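Local atomic coordinates of tylactone synthase starter module and modules 1 & 2 (Streptomyces fradiae, PDB entry 2Z5L), a protein that probably uses NADPH to reduce the beta-keto group of a growing polyketide during tylosin assembly, as a ketoreductase of the short-chain dehydrogenase/reductase family. Residues A78-P83 against E93-S98; S259-I264 against A284-L289; V480-F485 against P502-A507. All blocks are in the same frame, centred on the assembly; numbering follows the deposited sequence.

How the interactions relate
Interactions 1 and 2 belong to the two Rossmann-like halves but differ in kind: interaction 1 packs an outermost strand on the helix that follows it in the N-terminal half, while interaction 2 pairs adjacent parallel strands 261-265 and 286-291 of the probable cofactor-binding half. They lie on opposite sides of the chain's centre, with their own centres about 53 Å apart. Interaction 3, near the C-terminus, has its centre about 42 Å from that of interaction 1 and about 40 Å from that of interaction 2. Nearest atoms are about 25 Å apart or more in every pair, so none touches another. Of the three, interaction 2 lies next to the glycine-rich segment thought to bind NADPH.

Interaction 1 (A78-P83 against E93-S98); sequences ARLEVP and ELLKPS
At an edge of the Rossmann-like N-terminal half, Leu80 of the short strand 80-81 packs against Leu94 and Leu95 of helix 88-99, the helix that follows it in the chain. The join is apolar, burying 250 Å² counted over both sides. Leu80 reaches the helix because its CG stands anti to the backbone N (chi1 -166°), which sends both methyl groups across the gap. Leu80 CD2 abuts Leu95 CD2 at 3.2 Å, tighter than ordinary van der Waals contact, and the two side chains meet at about a right angle. The same fork straddles a backbone oxygen: Leu80 CD1 and Leu80 CD2 each lie 3.5 Å from Leu94 O. That carbonyl sits where the helix is kinked ahead of Pro97. Ser98 N, one turn on, does not bond to it and instead makes a weak bond to Leu95 O, so the methyls of Leu80 pack over a disturbed turn.

The second cluster centres on a single methyl of the helix. Leu94 CD1 lies 3.6 Å from Glu81 O and 3.7 Å from Val82 CG2. Pro83 extends the patch, its CD meeting Leu94 CD1 tip to tip at 4.2 Å. Glu81 takes part through its backbone oxygen; its OE2 accepts a hydrogen bond from Thr57 N.

Backbone bonds from Leu80 to Leu52 and Ala54 attach this outermost strand to strand 49-54. Leu95 continues inward to Leu51 of that strand and to Leu128, Val132 and Ile135 of helix 119-135, which thus backs helix 88-99.

Interaction 2 (S259-I264 against A284-L289); sequences SGTVLI and AERLVL
Thr261 to Ile264 pair in order with Arg286 to Leu289 as neighbouring parallel strands, their axes 4.6 Å apart at closest and 20° from parallel. The ladder starts with Val262 N bonded to Arg286 O at 2.6 Å. Val288 N then bonds to Val262 O at 2.9 Å. Ile264 N to Val288 O follows, the straightest of the three with 172° at the hydrogen.

Where the strands begin, Gly260 O takes two donors: Glu285 N at 3.2 Å, in the carbonyl plane and on a lone pair, and Arg286 N, which comes from above that plane. Glu285 also extends its side chain past Gly260, whose N-H meets Glu285 OE2 from above the carboxylate plane at 3.2 Å. Backbone and side chain of Glu285 thus grip both polar atoms of the glycine.

One sheet face carries Thr261, Leu263, Arg286 and Val288. Arg286 passes obliquely across Thr261, its CD 3.6 Å from Thr261 CG2. Thr261 OG1 lies over one face of the guanidinium; the 3.4 Å from OG1 to Arg286 NH1 is too poorly angled for a hydrogen bond. Thr261 CG2 and Leu263 CD1 flank Val288, against its CG2 and CG1 respectively. On the other face, Val262 and Leu287 point the same way side by side, with Val262 CB 3.5 Å from Leu287 CD2; Ile264 and Leu289 repeat this pairing. Of these, Val262 and Ile264 meet Leu279 of helix 270-281, and Leu287 meets Ala276 and Ala280.

Strand 261-265, helix 270-281 and strand 286-291 form the right-handed beta-alpha-beta crossover that opens a Rossmann fold. Ile264 also touches the Gly267, Gly269 and Gly272 segment, consistent with the NADPH-binding glycine-rich motif of short-chain dehydrogenases.

Interaction 3 (V480-F485 against P502-A507); sequences VDWERF and PEAREA
The indole of Trp482 leans obliquely against helix 502-507, with Glu503 and Ala504 supplying the carbons it meets. Glu503 CB approaches the ring obliquely, 3.4 Å from both Trp482 CB and Trp482 CD1. Further along, the six-membered ring offers Trp482 CE3 to Ala504 CB at 4.1 Å. The carboxylate plane of Glu503 stands 29° from that of the indole. Its OE2 forms a salt bridge with Arg247, while Trp482 NE1 is hydrogen-bonded to Tyr29 OH and the ring of Trp396 meets the indole.

Tyr29 and Arg247 belong to strands 28-35 and 239-247, so these polar links tie the two helices to those strands. Helix 482-492 opens here with Asp481 at the N-cap, its OD2 accepting a weak bond from Glu483 N.

One residue on from Trp482, Glu483 bends at its second torsion (chi2 -67°), which brings its carboxylate alongside the other helix. Glu483 OE2 comes within 3.3 Å of Ala507 CB, and that methyl also lies 3.7 Å from Trp482 O. The second oxygen, Glu483 OE1, stands 3.4 Å from Glu506 OE1, the two carboxylate planes crossing at 69°. Both atoms are acceptors, and two like charges this close would be expected to disfavour full ionisation of the pair, although both residues are exposed and solvent would soften the effect. Ala507 also touches Pro487 of helix 482-492, and Ala504 touches Ala486.

Interaction 1 (A78-P83 against E93-S98)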
loop_
_atom_site.group_PDB
_atom_site.type_symbol
_atom_site.label_atom_id
_atom_site.label_comp_id
_atom_site.label_asym_id
_atom_site.label_seq_id
_atom_site.Cartn_x
_atom_site.Cartn_y
_atom_site.Cartn_z
ATOM N N ALA A 78 22.067 -2.159 22.260
ATOM C CA ALA A 78 21.311 -2.070 23.507
ATOM C C ALA A 78 19.853 -2.385 23.185
ATOM O O ALA A 78 19.157 -1.570 22.591
ATOM C CB ALA A 78 21.424 -0.678 24.085
ATOM N N ARG A 79 19.391 -3.564 23.587
ATOM C CA ARG A 79 18.029 -3.980 23.296
ATOM C C ARG A 79 16.924 -3.350 24.155
ATOM O O ARG A 79 17.130 -3.021 25.316
ATOM C CB ARG A 79 17.946 -5.505 23.378
ATOM C CG ARG A 79 18.329 -6.082 24.718
ATOM C CD ARG A 79 18.351 -7.613 24.672
ATOM N NE ARG A 79 19.564 -8.128 24.045
ATOM C CZ ARG A 79 19.838 -9.419 23.883
ATOM N NH1 ARG A 79 18.975 -10.339 24.297
ATOM N NH2 ARG A 79 20.981 -9.789 23.312
ATOM N N LEU A 80 15.749 -3.166 23.560
ATOM C CA LEU A 80 14.601 -2.605 24.267
ATOM C C LEU A 80 13.367 -3.470 23.982
ATOM O O LEU A 80 13.226 -4.041 22.901
ATOM C CB LEU A 80 14.326 -1.171 23.805
ATOM C CG LEU A 80 13.377 -0.344 24.680
ATOM C CD1 LEU A 80 14.091 0.084 25.964
ATOM C CD2 LEU A 80 12.915 0.877 23.932
ATOM N N GLU A 81 12.459 -3.544 24.946
ATOM C CA GLU A 81 11.252 -4.333 24.771
ATOM C C GLU A 81 9.991 -3.471 24.718
ATOM O O GLU A 81 9.690 -2.735 25.660
ATOM C CB GLU A 81 11.129 -5.349 25.906
ATOM C CG GLU A 81 10.289 -6.544 25.551
ATOM C CD GLU A 81 10.366 -7.657 26.585
ATOM O OE1 GLU A 81 9.781 -7.505 27.674
ATOM O OE2 GLU A 81 11.019 -8.680 26.296
ATOM N N VAL A 82 9.268 -3.558 23.607
ATOM C CA VAL A 82 8.023 -2.820 23.454
ATOM C C VAL A 82 6.929 -3.770 23.018
ATOM O O VAL A 82 6.955 -4.313 21.919
ATOM C CB VAL A 82 8.113 -1.697 22.402
ATOM C CG1 VAL A 82 6.722 -1.104 22.164
ATOM C CG2 VAL A 82 9.053 -0.615 22.884
ATOM N N PRO A 83 5.936 -3.970 23.880
ATOM C CA PRO A 83 4.829 -4.870 23.567
ATOM C C PRO A 83 3.924 -4.375 22.436
ATOM O O PRO A 83 3.711 -3.166 22.256
ATOM C CB PRO A 83 4.098 -4.982 24.899
ATOM C CG PRO A 83 4.291 -3.611 25.493
ATOM C CD PRO A 83 5.738 -3.298 25.176
ATOM N N GLU A 93 7.763 6.644 26.486
ATOM C CA GLU A 93 8.298 6.383 27.830
ATOM C C GLU A 93 9.358 5.288 27.880
ATOM O O GLU A 93 10.296 5.357 28.685
ATOM C CB GLU A 93 7.171 6.021 28.804
ATOM C CG GLU A 93 6.625 7.203 29.593
ATOM C CD GLU A 93 5.433 6.847 30.476
ATOM O OE1 GLU A 93 5.540 5.895 31.291
ATOM O OE2 GLU A 93 4.384 7.534 30.357
ATOM N N LEU A 94 9.208 4.275 27.030
ATOM C CA LEU A 94 10.172 3.178 26.991
ATOM C C LEU A 94 11.461 3.566 26.261
ATOM O O LEU A 94 12.546 3.100 26.618
ATOM C CB LEU A 94 9.552 1.952 26.322
ATOM C CG LEU A 94 8.435 1.241 27.100
ATOM C CD1 LEU A 94 7.726 0.261 26.183
ATOM C CD2 LEU A 94 9.024 0.517 28.299
ATOM N N LEU A 95 11.344 4.424 25.253
ATOM C CA LEU A 95 12.510 4.858 24.478
ATOM C C LEU A 95 13.254 6.032 25.100
ATOM O O LEU A 95 14.480 6.122 25.006
ATOM C CB LEU A 95 12.086 5.282 23.073
ATOM C CG LEU A 95 11.572 4.250 22.086
ATOM C CD1 LEU A 95 11.078 4.970 20.837
ATOM C CD2 LEU A 95 12.673 3.262 21.743
ATOM N N LYS A 96 12.487 6.933 25.708
ATOM C CA LYS A 96 12.988 8.155 26.334
ATOM C C LYS A 96 14.373 8.034 26.978
ATOM O O LYS A 96 15.302 8.787 26.633
ATOM C CB LYS A 96 11.966 8.661 27.373
ATOM C CG LYS A 96 12.200 10.073 27.944
ATOM C CD LYS A 96 11.600 11.160 27.053
ATOM C CE LYS A 96 11.834 12.593 27.604
ATOM N NZ LYS A 96 10.961 12.990 28.758
ATOM N N PRO A 97 14.537 7.093 27.920
ATOM C CA PRO A 97 15.831 6.921 28.585
ATOM C C PRO A 97 17.019 6.441 27.721
ATOM O O PRO A 97 18.154 6.849 27.963
ATOM C CB PRO A 97 15.494 5.976 29.740
ATOM C CG PRO A 97 14.354 5.175 29.202
ATOM C CD PRO A 97 13.522 6.193 28.493
ATOM N N SER A 98 16.765 5.596 26.720
ATOM C CA SER A 98 17.827 5.091 25.836
ATOM C C SER A 98 18.201 6.049 24.695
ATOM O O SER A 98 19.322 6.000 24.189
ATOM C CB SER A 98 17.429 3.747 25.215
ATOM O OG SER A 98 17.544 2.667 26.135
#

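Interaction 2 (S259-I264 against A284-L289)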
loop_
_atom_site.group_PDB
_atom_site.type_symbol
_atom_site.label_atom_id
_atom_site.label_comp_id
_atom_site.label_asym_id
_atom_site.label_seq_id
_atom_site.Cartn_x
_atom_site.Cartn_y
_atom_site.Cartn_z
ATOM N N SER A 259 -19.796 -9.198 -18.356
ATOM C CA SER A 259 -20.868 -10.166 -18.626
ATOM C C SER A 259 -21.433 -10.676 -17.291
ATOM O O SER A 259 -20.772 -10.571 -16.265
ATOM C CB SER A 259 -20.334 -11.345 -19.445
ATOM O OG SER A 259 -19.335 -12.059 -18.739
ATOM N N GLY A 260 -22.649 -11.216 -17.295
ATOM C CA GLY A 260 -23.223 -11.713 -16.054
ATOM C C GLY A 260 -23.449 -10.642 -14.992
ATOM O O GLY A 260 -23.704 -9.478 -15.314
ATOM N N THR A 261 -23.346 -11.027 -13.721
ATOM C CA THR A 261 -23.548 -10.087 -12.620
ATOM C C THR A 261 -22.231 -9.419 -12.214
ATOM O O THR A 261 -21.219 -10.087 -12.023
ATOM C CB THR A 261 -24.180 -10.799 -11.384
ATOM O OG1 THR A 261 -25.365 -11.493 -11.798
ATOM C CG2 THR A 261 -24.565 -9.785 -10.300
ATOM N N VAL A 262 -22.244 -8.092 -12.111
ATOM C CA VAL A 262 -21.053 -7.357 -11.716
ATOM C C VAL A 262 -21.328 -6.639 -10.396
ATOM O O VAL A 262 -22.285 -5.871 -10.267
ATOM C CB VAL A 262 -20.631 -6.328 -12.798
ATOM C CG1 VAL A 262 -19.372 -5.604 -12.367
ATOM C CG2 VAL A 262 -20.399 -7.029 -14.129
ATOM N N LEU A 263 -20.507 -6.942 -9.399
ATOM C CA LEU A 263 -20.628 -6.337 -8.079
ATOM C C LEU A 263 -19.651 -5.172 -7.998
ATOM O O LEU A 263 -18.456 -5.348 -8.259
ATOM C CB LEU A 263 -20.273 -7.349 -6.992
ATOM C CG LEU A 263 -20.234 -6.828 -5.558
ATOM C CD1 LEU A 263 -21.600 -6.224 -5.175
ATOM C CD2 LEU A 263 -19.899 -7.989 -4.604
ATOM N N ILE A 264 -20.156 -4.001 -7.627
ATOM C CA ILE A 264 -19.317 -2.807 -7.509
ATOM C C ILE A 264 -19.485 -2.127 -6.155
ATOM O O ILE A 264 -20.552 -1.569 -5.869
ATOM C CB ILE A 264 -19.668 -1.757 -8.592
ATOM C CG1 ILE A 264 -19.288 -2.269 -9.976
ATOM C CG2 ILE A 264 -18.956 -0.436 -8.283
ATOM C CD1 ILE A 264 -19.934 -1.473 -11.107
ATOM N N ALA A 284 -22.826 -5.581 -19.512
ATOM C CA ALA A 284 -23.142 -6.106 -18.194
ATOM C C ALA A 284 -24.608 -6.535 -18.211
ATOM O O ALA A 284 -25.467 -5.822 -18.738
ATOM C CB ALA A 284 -22.909 -5.040 -17.125
ATOM N N GLU A 285 -24.881 -7.703 -17.640
ATOM C CA GLU A 285 -26.234 -8.238 -17.574
ATOM C C GLU A 285 -26.900 -7.795 -16.280
ATOM O O GLU A 285 -28.116 -7.616 -16.216
ATOM C CB GLU A 285 -26.209 -9.767 -17.625
ATOM C CG GLU A 285 -25.694 -10.348 -18.929
ATOM C CD GLU A 285 -25.823 -11.860 -18.969
ATOM O OE1 GLU A 285 -26.929 -12.366 -18.666
ATOM O OE2 GLU A 285 -24.828 -12.541 -19.306
ATOM N N ARG A 286 -26.095 -7.626 -15.242
ATOM C CA ARG A 286 -26.614 -7.192 -13.964
ATOM C C ARG A 286 -25.536 -6.464 -13.173
ATOM O O ARG A 286 -24.382 -6.895 -13.108
ATOM C CB ARG A 286 -27.117 -8.389 -13.146
ATOM C CG ARG A 286 -27.772 -8.021 -11.807
ATOM C CD ARG A 286 -28.067 -9.257 -10.949
ATOM N NE ARG A 286 -28.903 -10.238 -11.643
ATOM C CZ ARG A 286 -28.997 -11.515 -11.285
ATOM N NH1 ARG A 286 -28.314 -11.970 -10.242
ATOM N NH2 ARG A 286 -29.756 -12.345 -11.980
ATOM N N LEU A 287 -25.924 -5.347 -12.578
ATOM C CA LEU A 287 -25.019 -4.579 -11.760
ATOM C C LEU A 287 -25.619 -4.553 -10.375
ATOM O O LEU A 287 -26.836 -4.387 -10.216
ATOM C CB LEU A 287 -24.880 -3.141 -12.280
ATOM C CG LEU A 287 -24.060 -2.924 -13.552
ATOM C CD1 LEU A 287 -23.957 -1.415 -13.882
ATOM C CD2 LEU A 287 -22.668 -3.495 -13.350
ATOM N N VAL A 288 -24.763 -4.754 -9.383
ATOM C CA VAL A 288 -25.155 -4.724 -7.984
ATOM C C VAL A 288 -24.245 -3.680 -7.358
ATOM O O VAL A 288 -23.039 -3.881 -7.286
ATOM C CB VAL A 288 -24.927 -6.091 -7.332
ATOM C CG1 VAL A 288 -25.107 -5.996 -5.842
ATOM C CG2 VAL A 288 -25.918 -7.091 -7.925
ATOM N N LEU A 289 -24.826 -2.565 -6.930
ATOM C CA LEU A 289 -24.064 -1.474 -6.355
ATOM C C LEU A 289 -24.274 -1.355 -4.861
ATOM O O LEU A 289 -25.405 -1.406 -4.376
ATOM C CB LEU A 289 -24.468 -0.163 -7.034
ATOM C CG LEU A 289 -24.580 -0.211 -8.557
ATOM C CD1 LEU A 289 -25.199 1.092 -9.038
ATOM C CD2 LEU A 289 -23.228 -0.442 -9.197
#

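Interaction 3 (V480-F485 against P502-A507)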
loop_
_atom_site.group_PDB
_atom_site.type_symbol
_atom_site.label_atom_id
_atom_site.label_comp_id
_atom_site.label_asym_id
_atom_site.label_seq_id
_atom_site.Cartn_x
_atom_site.Cartn_y
_atom_site.Cartn_z
ATOM N N VAL A 480 2.324 11.032 -14.896
ATOM C CA VAL A 480 3.301 11.886 -14.210
ATOM C C VAL A 480 4.292 12.666 -15.068
ATOM O O VAL A 480 4.873 12.128 -16.005
ATOM C CB VAL A 480 4.193 11.075 -13.260
ATOM C CG1 VAL A 480 4.749 11.985 -12.180
ATOM C CG2 VAL A 480 3.439 9.907 -12.698
ATOM N N ASP A 481 4.504 13.926 -14.700
ATOM C CA ASP A 481 5.462 14.793 -15.379
ATOM C C ASP A 481 6.830 14.561 -14.719
ATOM O O ASP A 481 7.271 15.350 -13.881
ATOM C CB ASP A 481 5.055 16.262 -15.222
ATOM C CG ASP A 481 6.045 17.219 -15.864
ATOM O OD1 ASP A 481 5.864 18.456 -15.709
ATOM O OD2 ASP A 481 6.998 16.740 -16.523
ATOM N N TRP A 482 7.483 13.466 -15.098
ATOM C CA TRP A 482 8.788 13.104 -14.562
ATOM C C TRP A 482 9.787 14.257 -14.522
ATOM O O TRP A 482 10.673 14.285 -13.668
ATOM C CB TRP A 482 9.383 11.958 -15.373
ATOM C CG TRP A 482 8.710 10.639 -15.145
ATOM C CD1 TRP A 482 8.168 9.818 -16.094
ATOM C CD2 TRP A 482 8.561 9.958 -13.893
ATOM N NE1 TRP A 482 7.696 8.665 -15.512
ATOM C CE2 TRP A 482 7.927 8.726 -14.162
ATOM C CE3 TRP A 482 8.908 10.267 -12.572
ATOM C CZ2 TRP A 482 7.630 7.802 -13.159
ATOM C CZ3 TRP A 482 8.617 9.353 -11.575
ATOM C CH2 TRP A 482 7.981 8.130 -11.875
ATOM N N GLU A 483 9.656 15.201 -15.450
ATOM C CA GLU A 483 10.565 16.340 -15.492
ATOM C C GLU A 483 10.220 17.314 -14.378
ATOM O O GLU A 483 10.687 18.452 -14.361
ATOM C CB GLU A 483 10.474 17.049 -16.852
ATOM C CG GLU A 483 10.958 16.204 -18.033
ATOM C CD GLU A 483 12.456 15.921 -17.994
ATOM O OE1 GLU A 483 12.923 15.102 -18.815
ATOM O OE2 GLU A 483 13.165 16.518 -17.152
ATOM N N ARG A 484 9.399 16.857 -13.442
ATOM C CA ARG A 484 8.985 17.694 -12.328
ATOM C C ARG A 484 8.861 16.860 -11.063
ATOM O O ARG A 484 8.899 17.387 -9.956
ATOM C CB ARG A 484 7.644 18.349 -12.654
ATOM C CG ARG A 484 7.177 19.353 -11.623
ATOM C CD ARG A 484 5.852 19.958 -12.043
ATOM N NE ARG A 484 5.365 20.947 -11.086
ATOM C CZ ARG A 484 4.155 21.498 -11.136
ATOM N NH1 ARG A 484 3.312 21.153 -12.102
ATOM N NH2 ARG A 484 3.784 22.385 -10.220
ATOM N N PHE A 485 8.726 15.551 -11.242
ATOM C CA PHE A 485 8.583 14.629 -10.128
ATOM C C PHE A 485 9.938 14.215 -9.568
ATOM O O PHE A 485 10.202 14.380 -8.381
ATOM C CB PHE A 485 7.832 13.381 -10.588
ATOM C CG PHE A 485 7.279 12.554 -9.466
ATOM C CD1 PHE A 485 6.047 12.860 -8.906
ATOM C CD2 PHE A 485 7.990 11.466 -8.970
ATOM C CE1 PHE A 485 5.523 12.093 -7.866
ATOM C CE2 PHE A 485 7.478 10.692 -7.930
ATOM C CZ PHE A 485 6.244 11.007 -7.377
ATOM N N PRO A 502 13.480 6.132 -17.059
ATOM C CA PRO A 502 14.215 7.005 -17.977
ATOM C C PRO A 502 14.013 8.501 -17.752
ATOM O O PRO A 502 14.957 9.236 -17.455
ATOM C CB PRO A 502 13.708 6.557 -19.341
ATOM C CG PRO A 502 13.501 5.086 -19.130
ATOM C CD PRO A 502 12.787 5.065 -17.803
ATOM N N GLU A 503 12.769 8.940 -17.900
ATOM C CA GLU A 503 12.404 10.340 -17.745
ATOM C C GLU A 503 12.767 10.888 -16.368
ATOM O O GLU A 503 12.969 12.096 -16.193
ATOM C CB GLU A 503 10.905 10.501 -17.999
ATOM C CG GLU A 503 10.453 10.105 -19.404
ATOM C CD GLU A 503 10.479 8.605 -19.665
ATOM O OE1 GLU A 503 10.255 8.208 -20.825
ATOM O OE2 GLU A 503 10.712 7.817 -18.726
ATOM N N ALA A 504 12.846 9.991 -15.392
ATOM C CA ALA A 504 13.192 10.378 -14.033
ATOM C C ALA A 504 14.688 10.673 -13.941
ATOM O O ALA A 504 15.089 11.760 -13.516
ATOM C CB ALA A 504 12.813 9.263 -13.064
ATOM N N ARG A 505 15.509 9.711 -14.357
ATOM C CA ARG A 505 16.960 9.873 -14.309
ATOM C C ARG A 505 17.427 11.085 -15.109
ATOM O O ARG A 505 18.565 11.526 -14.963
ATOM C CB ARG A 505 17.659 8.617 -14.839
ATOM C CG ARG A 505 19.070 8.432 -14.300
ATOM C CD ARG A 505 19.027 8.169 -12.794
ATOM N NE ARG A 505 20.354 8.136 -12.181
ATOM C CZ ARG A 505 21.134 9.200 -12.011
ATOM N NH1 ARG A 505 20.727 10.397 -12.410
ATOM N NH2 ARG A 505 22.321 9.067 -11.432
ATOM N N GLU A 506 16.545 11.620 -15.949
ATOM C CA GLU A 506 16.865 12.779 -16.782
ATOM C C GLU A 506 16.813 14.094 -16.016
ATOM O O GLU A 506 17.777 14.857 -16.014
ATOM C CB GLU A 506 15.895 12.873 -17.959
ATOM C CG GLU A 506 16.029 11.781 -19.004
ATOM C CD GLU A 506 14.942 11.873 -20.064
ATOM O OE1 GLU A 506 14.771 12.965 -20.652
ATOM O OE2 GLU A 506 14.259 10.856 -20.310
ATOM N N ALA A 507 15.675 14.363 -15.386
ATOM C CA ALA A 507 15.509 15.594 -14.629
ATOM C C ALA A 507 16.478 15.607 -13.459
ATOM O O ALA A 507 16.873 16.668 -12.977
ATOM C CB ALA A 507 14.075 15.718 -14.132
#